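Side-chain contacts in transaminase (Bacillus megaterium, PDB 5G0A), which catalyses the pyridoxal-phosphate-dependent transfer of amino groups as an S-selective omega-transaminase, probably between amines or amino acids and carbonyl compounds: residues D92-A97 with V115-T120; R144-H149 with D405-H410; T278-W281 with Q285-G288; L370-E373 with S377-N380. One frame throughout, in Å; residues are numbered along the deposited sequence.

Contact 1: residues D92-A97 with V115-T120; sequences DYKAKA and VRFVST. With PLP (pyridoxal-5'-phosphate), chain K.
Strand 112-118 is an outermost strand, within the chain, of the seven-stranded sheet that marks a fold-type I pyridoxal-phosphate enzyme, and helix 92-105 packs on it where Ala97 and Lys94 meet the ring of Phe117. The methyl CB of Ala97 points at the strand and touches Phe117 CZ at 3.5 Å, approaching obliquely at the far end of the ring. One turn earlier in the helix, the carbonyl O of Lys94 lies 3.6 Å from Phe117 CE2, while Lys94 CG passes Phe117 CD2 at 3.9 Å, the two side chains sliding by each other in opposite directions. Phe117 reaches the helix with CG opposite its own carbonyl carbon (chi1 -69°), and Val115 CG1 sits above the centre of one ring face. Met338 of helix 335-350 and Ala309 of strand 308-313 also touch the ring.

A bend at chi3 of Lys94 (66°) carries the ammonium away to a salt bridge with Asp87, whose other oxygen meets Arg116. Just past the strand, Thr120 OG1 caps helix 121-136 at Glu123 N and also bonds Glu123 of the second subunit; its CB lies 3.9 Å from PLP O1P, while Ser122 and Gly121 bond the cofactor. Between these segments the ring packs on a methyl, a methylene and a backbone carbonyl without a hydrogen bond, and the charged tip of Lys94 is paired outside the contact.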
loop_
_atom_site.group_PDB
_atom_site.type_symbol
_atom_site.label_atom_id
_atom_site.label_comp_id
_atom_site.label_asym_id
_atom_site.label_seq_id
_atom_site.Cartn_x
_atom_site.Cartn_y
_atom_site.Cartn_z
ATOM N N ASP B 92 -36.160 -18.758 -10.111
ATOM C CA ASP B 92 -35.946 -20.181 -10.304
ATOM C C ASP B 92 -34.581 -20.442 -10.942
ATOM O O ASP B 92 -33.875 -21.358 -10.546
ATOM C CB ASP B 92 -37.063 -20.791 -11.162
ATOM C CG ASP B 92 -37.237 -20.091 -12.507
ATOM O OD1 ASP B 92 -37.157 -18.848 -12.571
ATOM O OD2 ASP B 92 -37.466 -20.801 -13.508
ATOM N N TYR B 93 -34.199 -19.611 -11.907
ATOM C CA TYR B 93 -32.972 -19.863 -12.659
ATOM C C TYR B 93 -31.726 -19.752 -11.772
ATOM O O TYR B 93 -30.802 -20.581 -11.863
ATOM C CB TYR B 93 -32.837 -18.886 -13.822
ATOM C CG TYR B 93 -33.871 -19.043 -14.913
ATOM C CD1 TYR B 93 -34.074 -20.273 -15.548
ATOM C CD2 TYR B 93 -34.615 -17.951 -15.330
ATOM C CE1 TYR B 93 -35.026 -20.409 -16.563
ATOM C CE2 TYR B 93 -35.567 -18.069 -16.345
ATOM C CZ TYR B 93 -35.762 -19.297 -16.960
ATOM O OH TYR B 93 -36.701 -19.396 -17.994
ATOM N N LYS B 94 -31.697 -18.737 -10.921
ATOM C CA LYS B 94 -30.507 -18.539 -10.060
ATOM C C LYS B 94 -30.383 -19.682 -9.027
ATOM O O LYS B 94 -29.297 -20.248 -8.828
ATOM C CB LYS B 94 -30.560 -17.167 -9.382
ATOM C CG LYS B 94 -29.286 -16.810 -8.602
ATOM C CD LYS B 94 -29.379 -15.443 -7.945
ATOM C CE LYS B 94 -30.443 -15.390 -6.830
ATOM N NZ LYS B 94 -30.507 -14.020 -6.239
ATOM N N ALA B 95 -31.502 -20.040 -8.400
ATOM C CA ALA B 95 -31.469 -21.081 -7.354
ATOM C C ALA B 95 -31.135 -22.439 -7.979
ATOM O O ALA B 95 -30.372 -23.229 -7.412
ATOM C CB ALA B 95 -32.802 -21.126 -6.608
ATOM N N LYS B 96 -31.684 -22.686 -9.165
ATOM C CA LYS B 96 -31.453 -23.936 -9.871
ATOM C C LYS B 96 -29.988 -24.054 -10.271
ATOM O O LYS B 96 -29.398 -25.117 -10.137
ATOM C CB LYS B 96 -32.334 -24.035 -11.114
ATOM C CG LYS B 96 -32.183 -25.346 -11.864
ATOM C CD LYS B 96 -33.307 -25.444 -12.881
ATOM C CE LYS B 96 -32.830 -26.143 -14.130
ATOM N NZ LYS B 96 -33.853 -26.166 -15.223
ATOM N N ALA B 97 -29.392 -22.959 -10.762
ATOM C CA ALA B 97 -28.003 -23.032 -11.204
ATOM C C ALA B 97 -27.088 -23.463 -10.039
ATOM O O ALA B 97 -26.170 -24.262 -10.227
ATOM C CB ALA B 97 -27.530 -21.694 -11.787
ATOM N N VAL B 115 -22.926 -20.831 -3.257
ATOM C CA VAL B 115 -22.458 -20.114 -4.443
ATOM C C VAL B 115 -22.885 -18.631 -4.374
ATOM O O VAL B 115 -23.998 -18.283 -3.878
ATOM C CB VAL B 115 -23.056 -20.740 -5.747
ATOM C CG1 VAL B 115 -22.653 -19.952 -6.989
ATOM C CG2 VAL B 115 -22.665 -22.203 -5.917
ATOM N N ARG B 116 -22.021 -17.761 -4.893
ATOM C CA ARG B 116 -22.422 -16.384 -5.243
ATOM C C ARG B 116 -22.163 -16.218 -6.717
ATOM O O ARG B 116 -21.026 -16.397 -7.165
ATOM C CB ARG B 116 -21.634 -15.312 -4.476
ATOM C CG ARG B 116 -21.862 -13.887 -5.034
ATOM C CD ARG B 116 -21.747 -12.818 -3.944
ATOM N NE ARG B 116 -21.846 -11.442 -4.490
ATOM C CZ ARG B 116 -22.988 -10.806 -4.728
ATOM N NH1 ARG B 116 -24.157 -11.420 -4.526
ATOM N NH2 ARG B 116 -22.950 -9.570 -5.204
ATOM N N PHE B 117 -23.209 -15.889 -7.479
ATOM C CA PHE B 117 -23.017 -15.632 -8.904
ATOM C C PHE B 117 -22.672 -14.171 -9.144
ATOM O O PHE B 117 -23.253 -13.272 -8.518
ATOM C CB PHE B 117 -24.289 -15.993 -9.681
ATOM C CG PHE B 117 -24.554 -17.471 -9.724
ATOM C CD1 PHE B 117 -23.804 -18.278 -10.561
ATOM C CD2 PHE B 117 -25.561 -18.045 -8.930
ATOM C CE1 PHE B 117 -24.030 -19.655 -10.631
ATOM C CE2 PHE B 117 -25.796 -19.416 -8.977
ATOM C CZ PHE B 117 -25.031 -20.217 -9.834
ATOM N N VAL B 118 -21.755 -13.970 -10.078
ATOM C CA VAL B 118 -21.380 -12.652 -10.579
ATOM C C VAL B 118 -21.341 -12.700 -12.102
ATOM O O VAL B 118 -21.860 -13.642 -12.704
ATOM C CB VAL B 118 -20.032 -12.180 -9.954
ATOM C CG1 VAL B 118 -20.226 -11.825 -8.474
ATOM C CG2 VAL B 118 -18.943 -13.253 -10.103
ATOM N N SER B 119 -20.748 -11.692 -12.759
ATOM C CA SER B 119 -20.867 -11.664 -14.235
ATOM C C SER B 119 -19.637 -12.097 -15.000
ATOM O O SER B 119 -19.735 -12.360 -16.197
ATOM C CB SER B 119 -21.281 -10.257 -14.747
ATOM O OG SER B 119 -22.571 -9.929 -14.274
ATOM N N THR B 120 -18.477 -12.142 -14.333
ATOM C CA THR B 120 -17.225 -12.453 -15.002
ATOM C C THR B 120 -16.284 -13.275 -14.106
ATOM O O THR B 120 -16.487 -13.346 -12.895
ATOM C CB THR B 120 -16.462 -11.181 -15.461
ATOM O OG1 THR B 120 -15.957 -10.457 -14.321
ATOM C CG2 THR B 120 -17.364 -10.210 -16.293
HETATM N N1 PLP K . -8.868 -16.801 -13.918
HETATM C C2 PLP K . -8.388 -17.620 -14.884
HETATM C C2A PLP K . -7.578 -18.840 -14.505
HETATM C C3 PLP K . -8.727 -17.363 -16.304
HETATM O O3 PLP K . -8.313 -18.168 -17.293
HETATM C C4 PLP K . -9.545 -16.185 -16.632
HETATM C C4A PLP K . -9.951 -15.910 -18.080
HETATM C C5 PLP K . -9.961 -15.352 -15.478
HETATM C C6 PLP K . -9.577 -15.693 -14.189
HETATM C C5A PLP K . -10.754 -14.066 -15.661
HETATM O O4P PLP K . -12.016 -14.256 -16.265
HETATM P P PLP K . -12.670 -12.991 -17.034
HETATM O O1P PLP K . -14.036 -13.547 -17.332
HETATM O O2P PLP K . -12.672 -11.781 -16.116
HETATM O O3P PLP K . -11.822 -12.779 -18.259
#

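Contact 2: residues R144-H149 with D405-H410; sequences REHDYH and DRNFTH. With PLP (pyridoxal-5'-phosphate), chain K.
The imidazole of His146 is filled on both faces: Glu145 CG lies over the centre of one and Arg406 CB over the centre of the other. The arginine methylene makes a CH-pi contact, 3.6 Å from CB to the centroid of the His146 ring and 13° off its normal. At the ring edge sit Asn407, whose OD1 is 3.6 Å from His146 CE1, and a water 3.0 Å from His146 ND1 that is also within bonding distance of Arg406 O and Asn407 OD1. Carboxylate and amide planes stand 45° apart where Asn407 ND2 gives Glu145 OE2 a weak, long bond of 3.4 Å. The amide oxygen also accepts from Asn225 of the third subunit. Beyond CB, Arg406 runs extended, its CD still 3.9 Å from His146 CD2, before its guanidinium leads away to the carbonyls of Gly243 and Ser244 and, in a salt bridge of weak angle, to Asp405.

Further along 144-149 the cofactor site begins. Asp147 OD2 is gripped from opposite faces of its carboxylate, by Arg144 NE at 2.8 Å, nearly straight at 174°, and by His149 NE2 at 2.7 Å. His149 ND1 is hydrogen-bonded to Asp269 of the pocket and so probably helps position it. Tyr148 offers its ring edge to the pyridine, CE2 being 3.8 Å from PLP C4.

The turn at 144-147 leaves strand 140-144 of the large sheet, pairs by backbone with Ala192 of strand 189-192, and leads toward helix 153-157; residues 405-410 come from the loop between strand 387-392 and helix 418-427.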
loop_
_atom_site.group_PDB
_atom_site.type_symbol
_atom_site.label_atom_id
_atom_site.label_comp_id
_atom_site.label_asym_id
_atom_site.label_seq_id
_atom_site.Cartn_x
_atom_site.Cartn_y
_atom_site.Cartn_z
ATOM N N ARG B 144 1.239 -17.513 -7.385
ATOM C CA ARG B 144 2.480 -18.047 -7.965
ATOM C C ARG B 144 2.918 -17.243 -9.176
ATOM O O ARG B 144 2.088 -16.727 -9.919
ATOM C CB ARG B 144 2.344 -19.533 -8.377
ATOM C CG ARG B 144 2.064 -20.501 -7.218
ATOM C CD ARG B 144 0.564 -20.677 -6.940
ATOM N NE ARG B 144 -0.179 -20.905 -8.192
ATOM C CZ ARG B 144 -0.200 -22.054 -8.867
ATOM N NH1 ARG B 144 0.464 -23.126 -8.412
ATOM N NH2 ARG B 144 -0.876 -22.138 -10.015
ATOM N N GLU B 145 4.229 -17.194 -9.397
ATOM C CA GLU B 145 4.794 -16.696 -10.651
ATOM C C GLU B 145 4.042 -17.318 -11.838
ATOM O O GLU B 145 3.795 -18.521 -11.840
ATOM C CB GLU B 145 6.297 -17.032 -10.755
ATOM C CG GLU B 145 6.951 -16.284 -11.917
ATOM C CD GLU B 145 8.358 -16.732 -12.289
ATOM O OE1 GLU B 145 8.770 -17.858 -11.940
ATOM O OE2 GLU B 145 9.056 -15.933 -12.951
ATOM N N HIS B 146 3.701 -16.476 -12.811
ATOM C CA HIS B 146 2.985 -16.827 -14.048
ATOM C C HIS B 146 1.496 -17.143 -13.906
ATOM O O HIS B 146 0.857 -17.489 -14.914
ATOM C CB HIS B 146 3.669 -17.966 -14.829
ATOM C CG HIS B 146 5.147 -17.787 -15.008
ATOM N ND1 HIS B 146 5.718 -16.589 -15.373
ATOM C CD2 HIS B 146 6.166 -18.671 -14.894
ATOM C CE1 HIS B 146 7.031 -16.741 -15.471
ATOM N NE2 HIS B 146 7.326 -17.993 -15.185
ATOM N N ASP B 147 0.927 -17.005 -12.706
ATOM C CA ASP B 147 -0.516 -17.210 -12.558
ATOM C C ASP B 147 -1.247 -16.070 -13.246
ATOM O O ASP B 147 -0.804 -14.923 -13.203
ATOM C CB ASP B 147 -0.962 -17.217 -11.089
ATOM C CG ASP B 147 -0.926 -18.590 -10.456
ATOM O OD1 ASP B 147 -0.332 -19.519 -11.039
ATOM O OD2 ASP B 147 -1.548 -18.752 -9.382
ATOM N N TYR B 148 -2.383 -16.415 -13.840
ATOM C CA TYR B 148 -3.355 -15.431 -14.325
ATOM C C TYR B 148 -4.670 -15.675 -13.593
ATOM O O TYR B 148 -5.198 -16.799 -13.612
ATOM C CB TYR B 148 -3.537 -15.529 -15.844
ATOM C CG TYR B 148 -4.474 -14.431 -16.337
ATOM C CD1 TYR B 148 -3.998 -13.121 -16.490
ATOM C CD2 TYR B 148 -5.830 -14.679 -16.565
ATOM C CE1 TYR B 148 -4.844 -12.084 -16.872
ATOM C CE2 TYR B 148 -6.693 -13.646 -16.981
ATOM C CZ TYR B 148 -6.183 -12.353 -17.120
ATOM O OH TYR B 148 -6.994 -11.306 -17.513
ATOM N N HIS B 149 -5.179 -14.642 -12.919
ATOM C CA HIS B 149 -6.417 -14.755 -12.181
ATOM C C HIS B 149 -7.397 -13.645 -12.560
ATOM O O HIS B 149 -8.386 -13.441 -11.874
ATOM C CB HIS B 149 -6.163 -14.778 -10.650
ATOM C CG HIS B 149 -5.393 -15.980 -10.200
ATOM N ND1 HIS B 149 -5.907 -17.259 -10.283
ATOM C CD2 HIS B 149 -4.147 -16.106 -9.669
ATOM C CE1 HIS B 149 -5.001 -18.123 -9.844
ATOM N NE2 HIS B 149 -3.930 -17.447 -9.457
ATOM N N ASP B 405 10.934 -16.266 -22.220
ATOM C CA ASP B 405 9.874 -17.277 -22.055
ATOM C C ASP B 405 8.620 -16.624 -21.454
ATOM O O ASP B 405 8.117 -15.656 -22.017
ATOM C CB ASP B 405 10.379 -18.474 -21.237
ATOM C CG ASP B 405 9.434 -19.675 -21.284
ATOM O OD1 ASP B 405 8.980 -20.064 -22.388
ATOM O OD2 ASP B 405 9.171 -20.247 -20.208
ATOM N N ARG B 406 8.155 -17.106 -20.305
ATOM C CA ARG B 406 6.887 -16.640 -19.750
ATOM C C ARG B 406 7.014 -15.260 -19.093
ATOM O O ARG B 406 6.017 -14.695 -18.624
ATOM C CB ARG B 406 6.287 -17.688 -18.800
ATOM C CG ARG B 406 5.817 -18.973 -19.493
ATOM C CD ARG B 406 5.605 -20.100 -18.484
ATOM N NE ARG B 406 5.135 -21.329 -19.123
ATOM C CZ ARG B 406 5.923 -22.288 -19.609
ATOM N NH1 ARG B 406 7.248 -22.181 -19.531
ATOM N NH2 ARG B 406 5.383 -23.371 -20.169
ATOM N N ASN B 407 8.236 -14.719 -19.078
ATOM C CA ASN B 407 8.492 -13.349 -18.626
ATOM C C ASN B 407 8.631 -12.364 -19.791
ATOM O O ASN B 407 9.074 -11.232 -19.600
ATOM C CB ASN B 407 9.716 -13.281 -17.685
ATOM C CG ASN B 407 9.369 -13.634 -16.248
ATOM O OD1 ASN B 407 8.243 -13.415 -15.807
ATOM N ND2 ASN B 407 10.340 -14.185 -15.505
ATOM N N PHE B 408 8.223 -12.789 -20.991
ATOM C CA PHE B 408 8.245 -11.906 -22.167
ATOM C C PHE B 408 7.172 -10.823 -22.044
ATOM O O PHE B 408 6.326 -10.887 -21.148
ATOM C CB PHE B 408 8.065 -12.716 -23.476
ATOM C CG PHE B 408 6.624 -12.834 -23.939
ATOM C CD1 PHE B 408 5.649 -13.392 -23.113
ATOM C CD2 PHE B 408 6.247 -12.383 -25.208
ATOM C CE1 PHE B 408 4.329 -13.479 -23.537
ATOM C CE2 PHE B 408 4.930 -12.482 -25.642
ATOM C CZ PHE B 408 3.972 -13.025 -24.804
ATOM N N THR B 409 7.220 -9.828 -22.928
ATOM C CA THR B 409 6.161 -8.829 -23.031
ATOM C C THR B 409 5.678 -8.790 -24.484
ATOM O O THR B 409 6.372 -9.273 -25.394
ATOM C CB THR B 409 6.607 -7.409 -22.608
ATOM O OG1 THR B 409 7.379 -6.810 -23.654
ATOM C CG2 THR B 409 7.422 -7.433 -21.300
ATOM N N HIS B 410 4.501 -8.211 -24.700
ATOM C CA HIS B 410 3.985 -8.053 -26.054
ATOM C C HIS B 410 4.696 -6.947 -26.852
ATOM O O HIS B 410 4.320 -6.649 -27.983
ATOM C CB HIS B 410 2.464 -7.845 -26.044
ATOM C CG HIS B 410 1.695 -9.065 -25.638
ATOM N ND1 HIS B 410 1.281 -9.286 -24.341
ATOM C CD2 HIS B 410 1.231 -10.109 -26.364
ATOM C CE1 HIS B 410 0.620 -10.431 -24.279
ATOM N NE2 HIS B 410 0.575 -10.951 -25.495
HETATM N N1 PLP K . -8.868 -16.801 -13.918
HETATM C C2 PLP K . -8.388 -17.620 -14.884
HETATM C C2A PLP K . -7.578 -18.840 -14.505
HETATM C C3 PLP K . -8.727 -17.363 -16.304
HETATM O O3 PLP K . -8.313 -18.168 -17.293
HETATM C C4 PLP K . -9.545 -16.185 -16.632
HETATM C C4A PLP K . -9.951 -15.910 -18.080
HETATM C C5 PLP K . -9.961 -15.352 -15.478
HETATM C C6 PLP K . -9.577 -15.693 -14.189
HETATM C C5A PLP K . -10.754 -14.066 -15.661
HETATM O O4P PLP K . -12.016 -14.256 -16.265
HETATM P P PLP K . -12.670 -12.991 -17.034
HETATM O O1P PLP K . -14.036 -13.547 -17.332
HETATM O O2P PLP K . -12.672 -11.781 -16.116
HETATM O O3P PLP K . -11.822 -12.779 -18.259
HETATM O O HOH W 1 5.208 -13.753 -16.241
#

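Contact 3: residues T278-W281 with Q285-G288; sequences TGKW and QHYG
His286 NE2 faces two oxygens of one residue, Thr278. It lies 2.9 Å from Thr278 OG1, in a hydrogen bond that leaves the donor open; if NE2 carries the proton, it can also give a weak bond to Thr278 O at 3.0 Å with an angle of 128°. The threonine hydroxyl, turned between its own backbone N and carbonyl carbon (chi1 73°), lets one ring nitrogen reach both. Lys280 lays its aliphatic chain across the same ring, with CD 3.8 Å from the His286 centroid and 7° off the normal; Tyr384 of strand 378-384 stacks on the histidine as well.

Gln285 OE1 is satisfied by Phe282 N and by a water. That water accepts from Trp281 N at 2.8 Å and donates to Gln285 OE1 at 3.1 Å, bridging a pair whose direct geometry is too poor for a bond. The amide nitrogen of Gln285 goes to Glu109. The contact is near the surface, although Thr278 itself is buried, within the connection between parallel neighbours 265-269 and 293-296 of the large sheet. With bonds at its edge and a methylene over one face, the imidazole is probably restrained in its rotation, and the loop supplies most of these polar partners itself.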
loop_
_atom_site.group_PDB
_atom_site.type_symbol
_atom_site.label_atom_id
_atom_site.label_comp_id
_atom_site.label_asym_id
_atom_site.label_seq_id
_atom_site.Cartn_x
_atom_site.Cartn_y
_atom_site.Cartn_z
ATOM N N THR B 278 -10.896 -30.172 -18.802
ATOM C CA THR B 278 -9.753 -31.075 -18.594
ATOM C C THR B 278 -10.196 -32.542 -18.570
ATOM O O THR B 278 -9.413 -33.424 -18.193
ATOM C CB THR B 278 -8.995 -30.777 -17.263
ATOM O OG1 THR B 278 -9.774 -31.220 -16.143
ATOM C CG2 THR B 278 -8.687 -29.261 -17.134
ATOM N N GLY B 279 -11.444 -32.804 -18.954
ATOM C CA GLY B 279 -11.941 -34.200 -18.995
ATOM C C GLY B 279 -12.504 -34.723 -17.689
ATOM O O GLY B 279 -12.816 -35.917 -17.572
ATOM N N LYS B 280 -12.595 -33.839 -16.689
ATOM C CA LYS B 280 -13.370 -34.065 -15.470
ATOM C C LYS B 280 -14.183 -32.788 -15.263
ATOM O O LYS B 280 -13.962 -31.806 -15.991
ATOM C CB LYS B 280 -12.452 -34.334 -14.268
ATOM C CG LYS B 280 -11.703 -35.666 -14.358
ATOM C CD LYS B 280 -10.934 -35.987 -13.086
ATOM C CE LYS B 280 -10.295 -37.380 -13.187
ATOM N NZ LYS B 280 -11.307 -38.468 -12.986
ATOM N N TRP B 281 -15.127 -32.796 -14.330
ATOM C CA TRP B 281 -15.937 -31.580 -14.100
ATOM C C TRP B 281 -15.023 -30.387 -13.789
ATOM O O TRP B 281 -15.174 -29.310 -14.379
ATOM C CB TRP B 281 -16.977 -31.776 -13.024
ATOM C CG TRP B 281 -18.212 -32.439 -13.592
ATOM C CD1 TRP B 281 -18.607 -33.735 -13.390
ATOM C CD2 TRP B 281 -19.187 -31.848 -14.467
ATOM N NE1 TRP B 281 -19.777 -33.995 -14.096
ATOM C CE2 TRP B 281 -20.167 -32.849 -14.741
ATOM C CE3 TRP B 281 -19.344 -30.575 -15.033
ATOM C CZ2 TRP B 281 -21.267 -32.615 -15.565
ATOM C CZ3 TRP B 281 -20.457 -30.338 -15.856
ATOM C CH2 TRP B 281 -21.399 -31.351 -16.111
ATOM N N GLN B 285 -10.029 -32.003 -9.677
ATOM C CA GLN B 285 -10.483 -33.400 -9.494
ATOM C C GLN B 285 -9.511 -34.451 -10.013
ATOM O O GLN B 285 -9.639 -35.643 -9.681
ATOM C CB GLN B 285 -11.873 -33.609 -10.096
ATOM C CG GLN B 285 -12.922 -32.802 -9.349
ATOM C CD GLN B 285 -14.308 -32.922 -9.944
ATOM O OE1 GLN B 285 -14.498 -32.840 -11.165
ATOM N NE2 GLN B 285 -15.282 -33.118 -9.083
ATOM N N HIS B 286 -8.553 -34.030 -10.825
ATOM C CA HIS B 286 -7.459 -34.933 -11.199
ATOM C C HIS B 286 -6.547 -35.308 -10.040
ATOM O O HIS B 286 -5.788 -36.278 -10.158
ATOM C CB HIS B 286 -6.624 -34.344 -12.327
ATOM C CG HIS B 286 -7.363 -34.250 -13.619
ATOM N ND1 HIS B 286 -7.450 -35.305 -14.505
ATOM C CD2 HIS B 286 -8.087 -33.241 -14.158
ATOM C CE1 HIS B 286 -8.171 -34.937 -15.551
ATOM N NE2 HIS B 286 -8.581 -33.691 -15.360
ATOM N N TYR B 287 -6.630 -34.562 -8.927
ATOM C CA TYR B 287 -5.609 -34.649 -7.861
ATOM C C TYR B 287 -6.054 -35.242 -6.521
ATOM O O TYR B 287 -5.280 -35.250 -5.555
ATOM C CB TYR B 287 -4.924 -33.266 -7.679
ATOM C CG TYR B 287 -4.327 -32.803 -8.976
ATOM C CD1 TYR B 287 -3.107 -33.323 -9.416
ATOM C CD2 TYR B 287 -5.025 -31.924 -9.828
ATOM C CE1 TYR B 287 -2.572 -32.953 -10.632
ATOM C CE2 TYR B 287 -4.495 -31.555 -11.046
ATOM C CZ TYR B 287 -3.271 -32.075 -11.435
ATOM O OH TYR B 287 -2.736 -31.724 -12.632
ATOM N N GLY B 288 -7.285 -35.725 -6.443
ATOM C CA GLY B 288 -7.752 -36.438 -5.239
ATOM C C GLY B 288 -7.943 -35.571 -4.001
ATOM O O GLY B 288 -7.895 -36.068 -2.869
HETATM O O HOH W 2 -15.526 -35.190 -12.954
#

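Contact 4: residues L370-E373 with S377-N380; sequences LLQE and SIGN
Gln372 and Ile378 bring their CA atoms to 5.5 Å where the last turns of helix 353-374 give way, through a short bend, to strand 378-384. This is a tight alpha-to-beta connection, and the strand is an outer one, within the chain, of the three-stranded antiparallel sheet in the C-terminal part of this aminotransferase fold.

Ile378 points at the helix and splits its two branches between neighbouring residues. The longer branch ends with CD1 3.8 Å from Leu371 CB, whereas the shorter one puts CG2 3.9 Å from Gln372 CG. Gln372 takes CG opposite its backbone N (chi1 -174°) into an extended chain that crosses the isoleucine at a slant and brings the amide to Gly379. There NE2 comes within 3.3 Å of Gly379 O, but at an angle too poor for a hydrogen bond. Helix 451-468 also packs here, with Leu465 touching Ile378 and Leu461 touching Leu371; Ser377 OG bonds to Glu469 close by.

Helix and strand share no direct hydrogen bond here. A water lies within bonding distance of both backbones, 2.9 Å from Gln372 O and 2.7 Å from Ile378 O.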
loop_
_atom_site.group_PDB
_atom_site.type_symbol
_atom_site.label_atom_id
_atom_site.label_comp_id
_atom_site.label_asym_id
_atom_site.label_seq_id
_atom_site.Cartn_x
_atom_site.Cartn_y
_atom_site.Cartn_z
ATOM N N LEU B 370 2.153 -38.735 -32.433
ATOM C CA LEU B 370 2.570 -38.897 -33.830
ATOM C C LEU B 370 3.282 -37.663 -34.387
ATOM O O LEU B 370 4.284 -37.792 -35.094
ATOM C CB LEU B 370 1.385 -39.296 -34.717
ATOM C CG LEU B 370 0.770 -40.684 -34.506
ATOM C CD1 LEU B 370 -0.627 -40.749 -35.113
ATOM C CD2 LEU B 370 1.663 -41.790 -35.066
ATOM N N LEU B 371 2.775 -36.472 -34.057
ATOM C CA LEU B 371 3.442 -35.224 -34.428
ATOM C C LEU B 371 4.823 -35.076 -33.796
ATOM O O LEU B 371 5.755 -34.599 -34.445
ATOM C CB LEU B 371 2.573 -33.999 -34.086
ATOM C CG LEU B 371 1.430 -33.707 -35.063
ATOM C CD1 LEU B 371 0.579 -32.531 -34.589
ATOM C CD2 LEU B 371 1.977 -33.441 -36.457
ATOM N N GLN B 372 4.954 -35.479 -32.537
ATOM C CA GLN B 372 6.246 -35.380 -31.849
ATOM C C GLN B 372 7.303 -36.308 -32.465
ATOM O O GLN B 372 8.477 -35.950 -32.549
ATOM C CB GLN B 372 6.102 -35.658 -30.351
ATOM C CG GLN B 372 7.402 -35.423 -29.585
ATOM C CD GLN B 372 7.268 -35.559 -28.085
ATOM O OE1 GLN B 372 6.255 -36.034 -27.570
ATOM N NE2 GLN B 372 8.301 -35.137 -27.368
ATOM N N GLU B 373 6.874 -37.486 -32.900
ATOM C CA GLU B 373 7.781 -38.460 -33.522
ATOM C C GLU B 373 8.260 -37.971 -34.892
ATOM O O GLU B 373 9.312 -38.389 -35.374
ATOM C CB GLU B 373 7.102 -39.831 -33.622
ATOM C CG GLU B 373 7.037 -40.571 -32.288
ATOM C CD GLU B 373 5.876 -41.551 -32.173
ATOM O OE1 GLU B 373 5.007 -41.583 -33.067
ATOM O OE2 GLU B 373 5.827 -42.296 -31.169
ATOM N N SER B 377 10.798 -30.126 -33.317
ATOM C CA SER B 377 10.430 -28.832 -32.730
ATOM C C SER B 377 9.451 -28.982 -31.560
ATOM O O SER B 377 9.242 -28.032 -30.800
ATOM C CB SER B 377 9.829 -27.900 -33.785
ATOM O OG SER B 377 8.604 -28.420 -34.283
ATOM N N ILE B 378 8.843 -30.159 -31.431
ATOM C CA ILE B 378 8.055 -30.484 -30.237
ATOM C C ILE B 378 8.992 -31.093 -29.197
ATOM O O ILE B 378 9.444 -32.229 -29.353
ATOM C CB ILE B 378 6.868 -31.437 -30.538
ATOM C CG1 ILE B 378 5.897 -30.791 -31.540
ATOM C CG2 ILE B 378 6.130 -31.804 -29.254
ATOM C CD1 ILE B 378 4.912 -31.757 -32.173
ATOM N N GLY B 379 9.290 -30.325 -28.150
ATOM C CA GLY B 379 10.122 -30.809 -27.042
ATOM C C GLY B 379 9.350 -31.709 -26.103
ATOM O O GLY B 379 9.851 -32.753 -25.662
ATOM N N ASN B 380 8.123 -31.300 -25.798
ATOM C CA ASN B 380 7.201 -32.060 -24.955
ATOM C C ASN B 380 5.763 -31.575 -25.162
ATOM O O ASN B 380 5.537 -30.538 -25.783
ATOM C CB ASN B 380 7.579 -31.952 -23.473
ATOM C CG ASN B 380 6.884 -33.003 -22.624
ATOM O OD1 ASN B 380 6.702 -34.139 -23.058
ATOM N ND2 ASN B 380 6.476 -32.625 -21.417
HETATM O O HOH W 3 10.236 -34.384 -30.818
#

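How the contacts relate
Contacts 1 and 2 are buried and lie on opposite sides of the chain's centre, contact 3 is at the surface and contact 4 only partly buried. The large seven-stranded sheet is common to three of them: contact 1 uses an outer strand, contact 2 a loop following the inner strand 140-144, and contact 3 a connection between two more. Both buried contacts reach PLP at one end, by its phosphate in contact 1 and by its ring in contact 2. Contact 4 belongs to the smaller sheet, yet its strand 378-384 also supplies the tyrosine stacked in contact 3. Contacts 1 and 4 are chiefly apolar, while contacts 2 and 3 each set an imidazole among methylenes and polar partners.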